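Local coordinates for protein 2-keto-3-deoxygluconate kinase (Thermotoga maritima, PDB 2AFB) that probably phosphorylates the sugar acid 2-keto-3-deoxygluconate with ATP, as a carbohydrate kinase of the pfkB family in the ribokinase clan, at residues 48-53 against 297-302; 140-145 against 157-162; 147-152 against 190-195; 214-219 against 242-247. One frame throughout, in Å; residues are numbered along the deposited sequence.

In the fold
All four contacts belong to the pfkB kinase fold and are mainly apolar. Interactions 1 and 2 are wholly buried. Interaction 2 includes the central strand 139-145, and interaction 1 packs on it. Ile299 and Val50 of interaction 1 pack on His143, and Ile299 also on Trp141, while Phe142 and Phe144 of the same strand face helix 155-169 in interaction 2. Interaction 3 adjoins interaction 2, for Leu159 also packs on Pro149. It joins a loop to helix 186-196 and covers less area. Interaction 4 lies farthest from the centre of the chain. It touches interaction 3 through Ile194, is only partly buried, and adds a water bridge to its apolar packing.

Interaction 1 (48-53 against 297-302)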
loop_
_atom_site.group_PDB
_atom_site.type_symbol
_atom_site.label_atom_id
_atom_site.label_comp_id
_atom_site.label_asym_id
_atom_site.label_seq_id
_atom_site.Cartn_x
_atom_site.Cartn_y
_atom_site.Cartn_z
ATOM N N ALA A 48 -0.684 25.164 14.435
ATOM C CA ALA A 48 -0.356 23.830 14.944
ATOM C C ALA A 48 1.038 23.415 14.515
ATOM O O ALA A 48 1.773 22.835 15.294
ATOM C CB ALA A 48 -1.390 22.751 14.562
ATOM N N ASN A 49 1.386 23.724 13.280
ATOM C CA ASN A 49 2.666 23.369 12.726
ATOM C C ASN A 49 3.816 24.088 13.482
ATOM O O ASN A 49 4.891 23.512 13.736
ATOM C CB ASN A 49 2.717 23.712 11.246
ATOM C CG ASN A 49 1.640 23.004 10.384
ATOM O OD1 ASN A 49 1.019 22.019 10.780
ATOM N ND2 ASN A 49 1.448 23.530 9.173
ATOM N N VAL A 50 3.560 25.311 13.894
ATOM C CA VAL A 50 4.521 26.095 14.689
ATOM C C VAL A 50 4.735 25.441 16.043
ATOM O O VAL A 50 5.873 25.262 16.504
ATOM C CB VAL A 50 4.052 27.565 14.838
ATOM C CG1 VAL A 50 4.992 28.350 15.772
ATOM C CG2 VAL A 50 3.981 28.211 13.490
ATOM N N ALA A 51 3.649 25.060 16.685
ATOM C CA ALA A 51 3.736 24.387 17.970
ATOM C C ALA A 51 4.550 23.092 17.831
ATOM O O ALA A 51 5.373 22.741 18.683
ATOM C CB ALA A 51 2.309 24.073 18.511
ATOM N N ALA A 52 4.345 22.380 16.727
ATOM C CA ALA A 52 5.007 21.097 16.553
ATOM C C ALA A 52 6.486 21.305 16.354
ATOM O O ALA A 52 7.262 20.470 16.829
ATOM C CB ALA A 52 4.403 20.282 15.387
ATOM N N PHE A 53 6.860 22.396 15.674
ATOM C CA PHE A 53 8.289 22.782 15.507
ATOM C C PHE A 53 8.938 23.055 16.866
ATOM O O PHE A 53 9.935 22.462 17.281
ATOM C CB PHE A 53 8.438 23.998 14.558
ATOM C CG PHE A 53 9.852 24.359 14.300
ATOM C CD1 PHE A 53 10.568 25.088 15.237
ATOM C CD2 PHE A 53 10.512 23.879 13.187
ATOM C CE1 PHE A 53 11.897 25.343 15.080
ATOM C CE2 PHE A 53 11.845 24.147 13.019
ATOM C CZ PHE A 53 12.542 24.881 13.971
ATOM N N ALA A 297 11.117 28.347 13.753
ATOM C CA ALA A 297 12.557 28.513 13.940
ATOM C C ALA A 297 12.914 29.948 14.388
ATOM O O ALA A 297 13.833 30.190 15.213
ATOM C CB ALA A 297 13.278 28.133 12.657
ATOM N N LEU A 298 12.183 30.920 13.867
ATOM C CA LEU A 298 12.465 32.312 14.252
ATOM C C LEU A 298 12.101 32.558 15.725
ATOM O O LEU A 298 12.846 33.244 16.476
ATOM C CB LEU A 298 11.718 33.273 13.336
ATOM C CG LEU A 298 12.009 34.757 13.547
ATOM C CD1 LEU A 298 13.469 35.076 13.354
ATOM C CD2 LEU A 298 11.137 35.551 12.593
ATOM N N ILE A 299 10.998 31.943 16.161
ATOM C CA ILE A 299 10.568 32.021 17.558
ATOM C C ILE A 299 11.613 31.338 18.447
ATOM O O ILE A 299 12.042 31.888 19.478
ATOM C CB ILE A 299 9.237 31.340 17.750
ATOM C CG1 ILE A 299 8.148 32.165 17.075
ATOM C CG2 ILE A 299 8.905 31.160 19.191
ATOM C CD1 ILE A 299 6.850 31.387 16.888
ATOM N N TYR A 300 11.989 30.131 18.040
ATOM C CA TYR A 300 12.988 29.355 18.747
ATOM C C TYR A 300 14.247 30.196 18.884
ATOM O O TYR A 300 14.725 30.357 19.980
ATOM C CB TYR A 300 13.292 28.017 18.050
ATOM C CG TYR A 300 14.327 27.199 18.755
ATOM C CD1 TYR A 300 14.053 26.589 19.978
ATOM C CD2 TYR A 300 15.619 27.072 18.241
ATOM C CE1 TYR A 300 15.034 25.834 20.645
ATOM C CE2 TYR A 300 16.594 26.340 18.919
ATOM C CZ TYR A 300 16.283 25.724 20.107
ATOM O OH TYR A 300 17.255 25.001 20.756
ATOM N N GLY A 301 14.762 30.744 17.778
ATOM C CA GLY A 301 15.999 31.515 17.816
ATOM C C GLY A 301 15.935 32.735 18.734
ATOM O O GLY A 301 16.900 33.099 19.368
ATOM N N SER A 302 14.785 33.382 18.764
ATOM C CA SER A 302 14.605 34.543 19.580
ATOM C C SER A 302 14.607 34.155 21.059
ATOM O O SER A 302 15.230 34.841 21.839
ATOM C CB SER A 302 13.324 35.256 19.207
ATOM O OG SER A 302 13.372 35.602 17.838
#
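Phe53 and Ala297 mark the closest backbone approach of helices 46-56 and 290-304, whose local axes pass 10.0 Å apart at 43° between their N-to-C directions. The Phe53 ring reaches across to the other helix. Its CG is anti to the backbone N (chi1 -176°), which turns the ring toward Ala297. One ring face lies on the Ala297 backbone, with Phe53 CE1 3.4 Å from Ala297 N, near the rim of the ring. Phe53 CZ also meets Ala297 CB at 3.6 Å. At the edge of the ring, near its plane, Tyr300 CB lies 4.2 Å from Phe53 CE1. A second contact is made by aliphatic branches. Val50 CG1 touches Ile299 CD1 at 3.7 Å, and the two side chains cross at about a right angle. Without the Phe53 ring, as with an alanine here, a gap would probably open beside Ala297 and its backbone N would lose the face that covers it. Ala318 and Val330 also touch the Phe53 side chain. Near this packing, Asn49 is hydrogen-bonded to Asp292, which lies in the GAGD sequence motif of the family; in relatives that aspartate is the catalytic base. All the touching residues are buried. The contact itself joins the helices by shape and apolar packing, with the polar link through Asn49 lying to one side.

Interaction 2 (140-145 against 157-162); sequences RWFHFS and LILEDA
Phe142 turns the outer end of its ring to helix 155-169. Leu159 CD2 comes in at the ring edge, near its plane, 4.1 Å from Phe142 CZ. Ala162 CB approaches the same end obliquely, 3.8 Å from Phe142 CZ, and also touches CE2. The Phe144 ring is met obliquely by Leu159 CD2, which lies 3.7 Å from Phe144 CB and equally near CG. The other branch of the leucine reaches farther along this ring, with Leu159 CD1 3.9 Å from Phe144 CD2. Leu159 therefore fits against both phenylalanines, with one methyl shared between them and the other on Phe144. The first torsions differ. Phe142 CG is anti to its backbone N (chi1 -179°), while Phe144 CG stands between the backbone N and the carbonyl carbon (chi1 68°). The two rings thus leave the strand in different directions and receive the leucine together. This is the packing of a beta-alpha-beta unit: strand 139-145, helix 155-169 and strand 172-176. The helix runs back over the sheet, nearly antiparallel to the first strand, at 161°, with the short axes 10.9 Å apart. With an alanine here, the loss of the Phe142 ring would probably leave a gap under Ala162 and deprive Leu159 CD2 of one of its two aromatic neighbours. Trp132 of helix 132-135 also packs on Phe142 and Ala162. Phe144 rests on Val173 and Cys175 of the next strand.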
loop_
_atom_site.group_PDB
_atom_site.type_symbol
_atom_site.label_atom_id
_atom_site.label_comp_id
_atom_site.label_asym_id
_atom_site.label_seq_id
_atom_site.Cartn_x
_atom_site.Cartn_y
_atom_site.Cartn_z
ATOM N N ARG A 140 6.236 32.291 27.832
ATOM C CA ARG A 140 7.296 33.196 27.374
ATOM C C ARG A 140 6.932 33.752 25.999
ATOM O O ARG A 140 7.515 34.741 25.542
ATOM C CB ARG A 140 8.633 32.466 27.261
ATOM C CG ARG A 140 8.927 31.480 28.382
ATOM C CD ARG A 140 9.803 32.047 29.461
ATOM N NE ARG A 140 11.239 31.844 29.213
ATOM C CZ ARG A 140 12.087 31.121 29.968
ATOM N NH1 ARG A 140 11.700 30.430 31.050
ATOM N NH2 ARG A 140 13.365 31.081 29.624
ATOM N N TRP A 141 5.954 33.119 25.346
ATOM C CA TRP A 141 5.641 33.423 23.944
ATOM C C TRP A 141 4.251 32.982 23.555
ATOM O O TRP A 141 3.787 31.963 24.023
ATOM C CB TRP A 141 6.628 32.729 22.999
ATOM C CG TRP A 141 6.789 33.408 21.688
ATOM C CD1 TRP A 141 5.915 33.377 20.638
ATOM C CD2 TRP A 141 7.904 34.214 21.252
ATOM N NE1 TRP A 141 6.408 34.103 19.588
ATOM C CE2 TRP A 141 7.643 34.600 19.925
ATOM C CE3 TRP A 141 9.127 34.549 21.815
ATOM C CZ2 TRP A 141 8.538 35.361 19.174
ATOM C CZ3 TRP A 141 10.018 35.358 21.083
ATOM C CH2 TRP A 141 9.712 35.755 19.787
ATOM N N PHE A 142 3.620 33.820 22.713
ATOM C CA PHE A 142 2.324 33.587 22.081
ATOM C C PHE A 142 2.372 33.921 20.581
ATOM O O PHE A 142 2.812 35.000 20.155
ATOM C CB PHE A 142 1.235 34.412 22.734
ATOM C CG PHE A 142 -0.102 34.190 22.139
ATOM C CD1 PHE A 142 -0.744 33.000 22.305
ATOM C CD2 PHE A 142 -0.703 35.165 21.352
ATOM C CE1 PHE A 142 -1.993 32.799 21.739
ATOM C CE2 PHE A 142 -1.954 34.945 20.768
ATOM C CZ PHE A 142 -2.599 33.790 20.984
ATOM N N HIS A 143 1.926 32.962 19.806
ATOM C CA HIS A 143 1.934 33.029 18.348
ATOM C C HIS A 143 0.544 32.804 17.731
ATOM O O HIS A 143 -0.156 31.886 18.139
ATOM C CB HIS A 143 2.930 32.011 17.760
ATOM C CG HIS A 143 2.972 32.050 16.276
ATOM N ND1 HIS A 143 3.572 33.078 15.587
ATOM C CD2 HIS A 143 2.393 31.250 15.347
ATOM C CE1 HIS A 143 3.414 32.873 14.291
ATOM N NE2 HIS A 143 2.670 31.788 14.124
ATOM N N PHE A 144 0.166 33.646 16.748
ATOM C CA PHE A 144 -1.076 33.472 15.964
ATOM C C PHE A 144 -0.787 33.831 14.531
ATOM O O PHE A 144 0.282 34.404 14.243
ATOM C CB PHE A 144 -2.292 34.300 16.498
ATOM C CG PHE A 144 -2.161 35.816 16.345
ATOM C CD1 PHE A 144 -1.323 36.556 17.184
ATOM C CD2 PHE A 144 -2.899 36.498 15.386
ATOM C CE1 PHE A 144 -1.221 37.934 17.039
ATOM C CE2 PHE A 144 -2.794 37.834 15.226
ATOM C CZ PHE A 144 -1.950 38.565 16.049
ATOM N N SER A 145 -1.704 33.438 13.623
ATOM C CA SER A 145 -1.605 33.859 12.232
ATOM C C SER A 145 -2.894 34.489 11.699
ATOM O O SER A 145 -3.985 34.270 12.249
ATOM C CB SER A 145 -1.196 32.699 11.353
ATOM O OG SER A 145 -2.331 32.122 10.758
ATOM N N LEU A 157 -12.671 38.206 18.264
ATOM C CA LEU A 157 -12.804 38.541 19.657
ATOM C C LEU A 157 -12.004 37.602 20.539
ATOM O O LEU A 157 -11.449 38.034 21.532
ATOM C CB LEU A 157 -14.273 38.567 20.079
ATOM C CG LEU A 157 -15.177 39.648 19.480
ATOM C CD1 LEU A 157 -16.539 39.639 20.182
ATOM C CD2 LEU A 157 -14.580 41.056 19.591
ATOM N N ILE A 158 -11.983 36.319 20.206
ATOM C CA ILE A 158 -11.167 35.356 20.938
ATOM C C ILE A 158 -9.666 35.719 20.897
ATOM O O ILE A 158 -8.967 35.607 21.919
ATOM C CB ILE A 158 -11.352 33.923 20.417
ATOM C CG1 ILE A 158 -12.778 33.462 20.682
ATOM C CG2 ILE A 158 -10.350 32.985 21.114
ATOM C CD1 ILE A 158 -13.238 32.234 19.928
ATOM N N LEU A 159 -9.175 36.134 19.724
ATOM C CA LEU A 159 -7.764 36.557 19.616
ATOM C C LEU A 159 -7.486 37.809 20.400
ATOM O O LEU A 159 -6.434 37.927 21.025
ATOM C CB LEU A 159 -7.319 36.775 18.169
ATOM C CG LEU A 159 -6.628 35.517 17.682
ATOM C CD1 LEU A 159 -6.588 35.438 16.134
ATOM C CD2 LEU A 159 -5.226 35.465 18.350
ATOM N N GLU A 160 -8.426 38.751 20.342
ATOM C CA GLU A 160 -8.278 39.978 21.100
ATOM C C GLU A 160 -8.216 39.699 22.581
ATOM O O GLU A 160 -7.435 40.344 23.291
ATOM C CB GLU A 160 -9.405 40.962 20.802
ATOM C CG GLU A 160 -9.032 42.380 21.213
ATOM C CD GLU A 160 -10.059 43.415 20.804
ATOM O OE1 GLU A 160 -9.765 44.613 20.983
ATOM O OE2 GLU A 160 -11.147 43.041 20.316
ATOM N N ASP A 161 -9.057 38.772 23.048
ATOM C CA ASP A 161 -9.014 38.300 24.451
ATOM C C ASP A 161 -7.618 37.803 24.770
ATOM O O ASP A 161 -7.034 38.200 25.769
ATOM C CB ASP A 161 -9.974 37.138 24.729
ATOM C CG ASP A 161 -11.447 37.551 24.772
ATOM O OD1 ASP A 161 -11.749 38.745 24.976
ATOM O OD2 ASP A 161 -12.317 36.666 24.582
ATOM N N ALA A 162 -7.093 36.915 23.928
ATOM C CA ALA A 162 -5.743 36.353 24.153
ATOM C C ALA A 162 -4.658 37.431 24.176
ATOM O O ALA A 162 -3.716 37.385 24.969
ATOM C CB ALA A 162 -5.387 35.288 23.064
#

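Interaction 3 (147-152 against 190-195)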
loop_
_atom_site.group_PDB
_atom_site.type_symbol
_atom_site.label_atom_id
_atom_site.label_comp_id
_atom_site.label_asym_id
_atom_site.label_seq_id
_atom_site.Cartn_x
_atom_site.Cartn_y
_atom_site.Cartn_z
ATOM N N ILE A 147 -4.647 33.699 9.231
ATOM C CA ILE A 147 -5.604 32.729 8.761
ATOM C C ILE A 147 -6.787 32.647 9.717
ATOM O O ILE A 147 -7.911 32.416 9.284
ATOM C CB ILE A 147 -4.944 31.350 8.619
ATOM C CG1 ILE A 147 -4.161 31.307 7.309
ATOM C CG2 ILE A 147 -5.981 30.235 8.612
ATOM C CD1 ILE A 147 -3.021 30.383 7.349
ATOM N N THR A 148 -6.551 32.847 11.009
ATOM C CA THR A 148 -7.569 32.560 12.028
ATOM C C THR A 148 -8.766 33.530 12.204
ATOM O O THR A 148 -9.886 33.100 12.298
ATOM C CB THR A 148 -6.865 32.340 13.367
ATOM O OG1 THR A 148 -5.945 31.266 13.184
ATOM C CG2 THR A 148 -7.863 31.921 14.423
ATOM N N PRO A 149 -8.528 34.847 12.267
ATOM C CA PRO A 149 -9.660 35.731 12.482
ATOM C C PRO A 149 -10.846 35.484 11.540
ATOM O O PRO A 149 -11.976 35.433 12.004
ATOM C CB PRO A 149 -9.055 37.139 12.289
ATOM C CG PRO A 149 -7.620 36.977 12.734
ATOM C CD PRO A 149 -7.250 35.581 12.206
ATOM N N PRO A 150 -10.596 35.333 10.225
ATOM C CA PRO A 150 -11.739 35.179 9.334
ATOM C C PRO A 150 -12.402 33.813 9.362
ATOM O O PRO A 150 -13.358 33.612 8.641
ATOM C CB PRO A 150 -11.146 35.439 7.950
ATOM C CG PRO A 150 -9.690 35.176 8.078
ATOM C CD PRO A 150 -9.308 35.240 9.502
ATOM N N LEU A 151 -11.917 32.861 10.154
ATOM C CA LEU A 151 -12.534 31.517 10.099
ATOM C C LEU A 151 -13.932 31.466 10.668
ATOM O O LEU A 151 -14.742 30.665 10.218
ATOM C CB LEU A 151 -11.685 30.477 10.805
ATOM C CG LEU A 151 -10.316 30.332 10.177
ATOM C CD1 LEU A 151 -9.447 29.380 10.984
ATOM C CD2 LEU A 151 -10.473 29.904 8.713
ATOM N N GLY A 152 -14.220 32.285 11.653
ATOM C CA GLY A 152 -15.546 32.305 12.239
ATOM C C GLY A 152 -15.871 33.542 13.030
ATOM O O GLY A 152 -15.031 34.418 13.251
ATOM N N GLN A 190 -7.184 44.184 6.436
ATOM C CA GLN A 190 -6.609 45.418 6.962
ATOM C C GLN A 190 -7.445 45.975 8.076
ATOM O O GLN A 190 -6.911 46.496 9.032
ATOM C CB GLN A 190 -6.453 46.499 5.877
ATOM C CG GLN A 190 -5.317 46.243 4.907
ATOM C CD GLN A 190 -5.447 46.976 3.589
ATOM O OE1 GLN A 190 -5.680 48.183 3.548
ATOM N NE2 GLN A 190 -5.272 46.253 2.500
ATOM N N LYS A 191 -8.762 45.891 7.955
ATOM C CA LYS A 191 -9.627 46.455 8.996
ATOM C C LYS A 191 -9.400 45.714 10.331
ATOM O O LYS A 191 -9.387 46.330 11.375
ATOM C CB LYS A 191 -11.121 46.438 8.589
ATOM C CG LYS A 191 -11.738 47.832 8.224
ATOM C CD LYS A 191 -11.527 48.283 6.735
ATOM C CE LYS A 191 -10.124 48.896 6.447
ATOM N NZ LYS A 191 -9.560 48.501 5.105
ATOM N N VAL A 192 -9.193 44.403 10.266
ATOM C CA VAL A 192 -9.036 43.541 11.441
ATOM C C VAL A 192 -7.590 43.411 11.953
ATOM O O VAL A 192 -7.327 43.407 13.163
ATOM C CB VAL A 192 -9.576 42.086 11.130
ATOM C CG1 VAL A 192 -9.279 41.125 12.280
ATOM C CG2 VAL A 192 -11.100 42.137 10.849
HETATM N N MSE A 193 -6.649 43.281 11.036
HETATM C CA MSE A 193 -5.291 42.961 11.435
HETATM C C MSE A 193 -4.470 44.170 11.881
HETATM O O MSE A 193 -3.543 44.035 12.663
HETATM C CB MSE A 193 -4.602 42.280 10.283
HETATM C CG MSE A 193 -5.279 40.966 9.926
HETATM SE SE MSE A 193 -4.898 39.545 11.336
HETATM C CE MSE A 193 -2.888 39.214 10.951
ATOM N N ILE A 194 -4.771 45.342 11.351
ATOM C CA ILE A 194 -3.966 46.519 11.664
ATOM C C ILE A 194 -4.109 46.819 13.140
ATOM O O ILE A 194 -3.100 46.923 13.814
ATOM C CB ILE A 194 -4.260 47.711 10.711
ATOM C CG1 ILE A 194 -3.445 47.504 9.444
ATOM C CG2 ILE A 194 -3.916 49.077 11.354
ATOM C CD1 ILE A 194 -3.949 48.215 8.203
ATOM N N PRO A 195 -5.349 46.873 13.671
ATOM C CA PRO A 195 -5.459 47.010 15.128
ATOM C C PRO A 195 -4.684 45.996 15.963
ATOM O O PRO A 195 -4.132 46.360 16.967
ATOM C CB PRO A 195 -6.967 46.899 15.383
ATOM C CG PRO A 195 -7.565 47.471 14.149
ATOM C CD PRO A 195 -6.677 46.860 13.040
#
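Pro149 gives up the most surface in this contact, and it meets two consecutive residues of helix 186-196. Different ring carbons touch each partner. Pro149 CB faces Val192 CG1 at 4.0 Å. Pro149 CG faces the selenium of Met193, here selenomethionine, with SE also at 4.0 Å. The nearest backbones are those of Pro149 and Val192, whose CA atoms are 7.9 Å apart, so the space between is bridged by side chains. Val192 sends the branch that is anti to its backbone N toward the ring (CG1, chi1 173°). Met193 arrives by a bent route. The bend at chi2 (-73°) brings SE beside the proline; a second bend at chi3 turns only the terminal methyl. The two side chains cross at about a right angle. The proline belongs to the loop that links strand 139-145 to helix 155-169. Helix 186-196 lies in the next crossover, between strands 172-176 and 202-205. The contact therefore packs the loop at the start of one beta-alpha-beta crossover against the helix of the following one, within the mixed alpha/beta fold of the ribokinase clan. Leu159 of helix 155-169 also reaches the ring, with its CD1 3.9 Å from Pro149 CG. In the loop, Leu151 N hydrogen-bonds to Thr148 O at 3.0 Å, closing a type I beta turn with Pro149 and Pro150 at its corners. Thr148 OG1 is hydrogen-bonded to Glu47. Trp184 touches both Pro150 and Val192.

Interaction 4 (214-219 against 242-247); sequences LGISVE and RKYNFK
Tyr244, Leu214 and Ile216 make a partly buried apolar contact with a water bridge beside it, well away from the centre of the chain. It joins the end of helix 207-214 and the loop after it to the end of helix 230-244. One ring atom of the tyrosine serves both aliphatic partners. Leu214 CD1 lies 4.1 Å from Tyr244 CE2 and comes in obliquely. Ile216 CD1 lies 4.4 Å from Tyr244 CE2, at the ring edge and near its plane. Tyr244 CG lies anti to the carbonyl carbon (chi1 -60°), which carries the ring over to these two residues. The leucine and tyrosine side chains lie alongside each other, pointing opposite ways, so the tyrosine hydroxyl ends near the leucine backbone. A water bridges the two. It donates to Leu214 O at 2.6 Å and is hydrogen-bonded to Tyr244 OH at 2.7 Å. The base of the tyrosine is packed as well, with Tyr244 CB 3.3 Å above one face of the Phe246 ring, toward its rim. Met197 touches Leu214, Tyr244 and Phe246. A residue of positive phi follows each helix, Gly215 (67°) and Asn245 (61°). Ile216 is also backbone-bonded to Ile210, back in helix 207-214. The contact thus pairs two helix ends in the connection between strands 202-205 and 248-255, adjacent parallel strands of the central sheet, as in the alpha/beta fold of the ribokinase clan.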
loop_
_atom_site.group_PDB
_atom_site.type_symbol
_atom_site.label_atom_id
_atom_site.label_comp_id
_atom_site.label_asym_id
_atom_site.label_seq_id
_atom_site.Cartn_x
_atom_site.Cartn_y
_atom_site.Cartn_z
ATOM N N LEU A 214 -1.113 45.009 5.381
ATOM C CA LEU A 214 -0.632 46.210 6.005
ATOM C C LEU A 214 -0.702 47.403 5.069
ATOM O O LEU A 214 -0.550 48.534 5.513
ATOM C CB LEU A 214 0.792 46.016 6.529
ATOM C CG LEU A 214 1.004 45.016 7.672
ATOM C CD1 LEU A 214 2.436 45.160 8.209
ATOM C CD2 LEU A 214 -0.001 45.172 8.807
ATOM N N GLY A 215 -0.938 47.156 3.782
ATOM C CA GLY A 215 -0.955 48.231 2.791
ATOM C C GLY A 215 0.398 48.882 2.561
ATOM O O GLY A 215 0.467 50.030 2.150
ATOM N N ILE A 216 1.478 48.164 2.809
ATOM C CA ILE A 216 2.791 48.729 2.582
ATOM C C ILE A 216 3.498 48.008 1.447
ATOM O O ILE A 216 3.442 46.780 1.349
ATOM C CB ILE A 216 3.649 48.670 3.839
ATOM C CG1 ILE A 216 3.019 49.546 4.931
ATOM C CG2 ILE A 216 5.069 49.151 3.516
ATOM C CD1 ILE A 216 3.701 49.460 6.308
ATOM N N SER A 217 4.203 48.781 0.623
ATOM C CA SER A 217 4.839 48.269 -0.598
ATOM C C SER A 217 6.052 49.099 -1.046
ATOM O O SER A 217 6.179 50.274 -0.677
ATOM C CB SER A 217 3.818 48.256 -1.733
ATOM O OG SER A 217 4.366 47.619 -2.872
ATOM N N VAL A 218 6.913 48.479 -1.863
ATOM C CA VAL A 218 8.109 49.122 -2.438
ATOM C C VAL A 218 8.374 48.552 -3.841
ATOM O O VAL A 218 7.998 47.414 -4.125
ATOM C CB VAL A 218 9.358 48.877 -1.521
ATOM C CG1 VAL A 218 10.678 49.136 -2.263
ATOM C CG2 VAL A 218 9.281 49.727 -0.254
ATOM N N GLU A 219 9.026 49.329 -4.711
ATOM C CA GLU A 219 9.379 48.867 -6.070
ATOM C C GLU A 219 10.571 47.891 -6.074
ATOM O O GLU A 219 11.579 48.113 -5.379
ATOM C CB GLU A 219 9.679 50.057 -6.992
ATOM N N ARG A 242 9.083 51.094 11.495
ATOM C CA ARG A 242 8.804 52.476 11.891
ATOM C C ARG A 242 7.351 52.765 12.211
ATOM O O ARG A 242 7.052 53.636 13.081
ATOM C CB ARG A 242 9.230 53.440 10.787
ATOM C CG ARG A 242 10.710 53.735 10.767
ATOM N N LYS A 243 6.453 52.093 11.483
ATOM C CA LYS A 243 5.015 52.227 11.710
ATOM C C LYS A 243 4.584 51.463 12.960
ATOM O O LYS A 243 3.814 51.999 13.731
ATOM C CB LYS A 243 4.179 51.793 10.489
ATOM N N TYR A 244 5.081 50.236 13.185
ATOM C CA TYR A 244 4.504 49.385 14.227
ATOM C C TYR A 244 5.420 49.050 15.376
ATOM O O TYR A 244 4.988 48.389 16.330
ATOM C CB TYR A 244 3.936 48.092 13.611
ATOM C CG TYR A 244 2.849 48.385 12.606
ATOM C CD1 TYR A 244 1.576 48.736 13.028
ATOM C CD2 TYR A 244 3.096 48.350 11.233
ATOM C CE1 TYR A 244 0.568 49.021 12.122
ATOM C CE2 TYR A 244 2.086 48.647 10.317
ATOM C CZ TYR A 244 0.823 48.982 10.778
ATOM O OH TYR A 244 -0.197 49.295 9.923
ATOM N N ASN A 245 6.670 49.494 15.274
ATOM C CA ASN A 245 7.691 49.328 16.314
ATOM C C ASN A 245 8.048 47.861 16.674
ATOM O O ASN A 245 8.381 47.552 17.823
ATOM C CB ASN A 245 7.321 50.175 17.529
ATOM C CG ASN A 245 7.141 51.653 17.155
ATOM O OD1 ASN A 245 8.060 52.283 16.609
ATOM N ND2 ASN A 245 5.951 52.195 17.410
ATOM N N PHE A 246 8.015 46.993 15.660
ATOM C CA PHE A 246 8.301 45.562 15.844
ATOM C C PHE A 246 9.742 45.374 16.280
ATOM O O PHE A 246 10.627 46.045 15.768
ATOM C CB PHE A 246 8.104 44.795 14.533
ATOM C CG PHE A 246 6.699 44.819 14.005
ATOM C CD1 PHE A 246 5.629 44.382 14.791
ATOM C CD2 PHE A 246 6.449 45.229 12.711
ATOM C CE1 PHE A 246 4.347 44.388 14.300
ATOM C CE2 PHE A 246 5.150 45.220 12.212
ATOM C CZ PHE A 246 4.104 44.812 13.006
ATOM N N LYS A 247 9.971 44.461 17.220
ATOM C CA LYS A 247 11.331 44.124 17.647
ATOM C C LYS A 247 12.055 43.366 16.509
ATOM O O LYS A 247 13.265 43.461 16.350
ATOM C CB LYS A 247 11.255 43.251 18.914
ATOM C CG LYS A 247 12.588 42.855 19.497
HETATM O O HOH W 1 0.522 49.893 7.429
#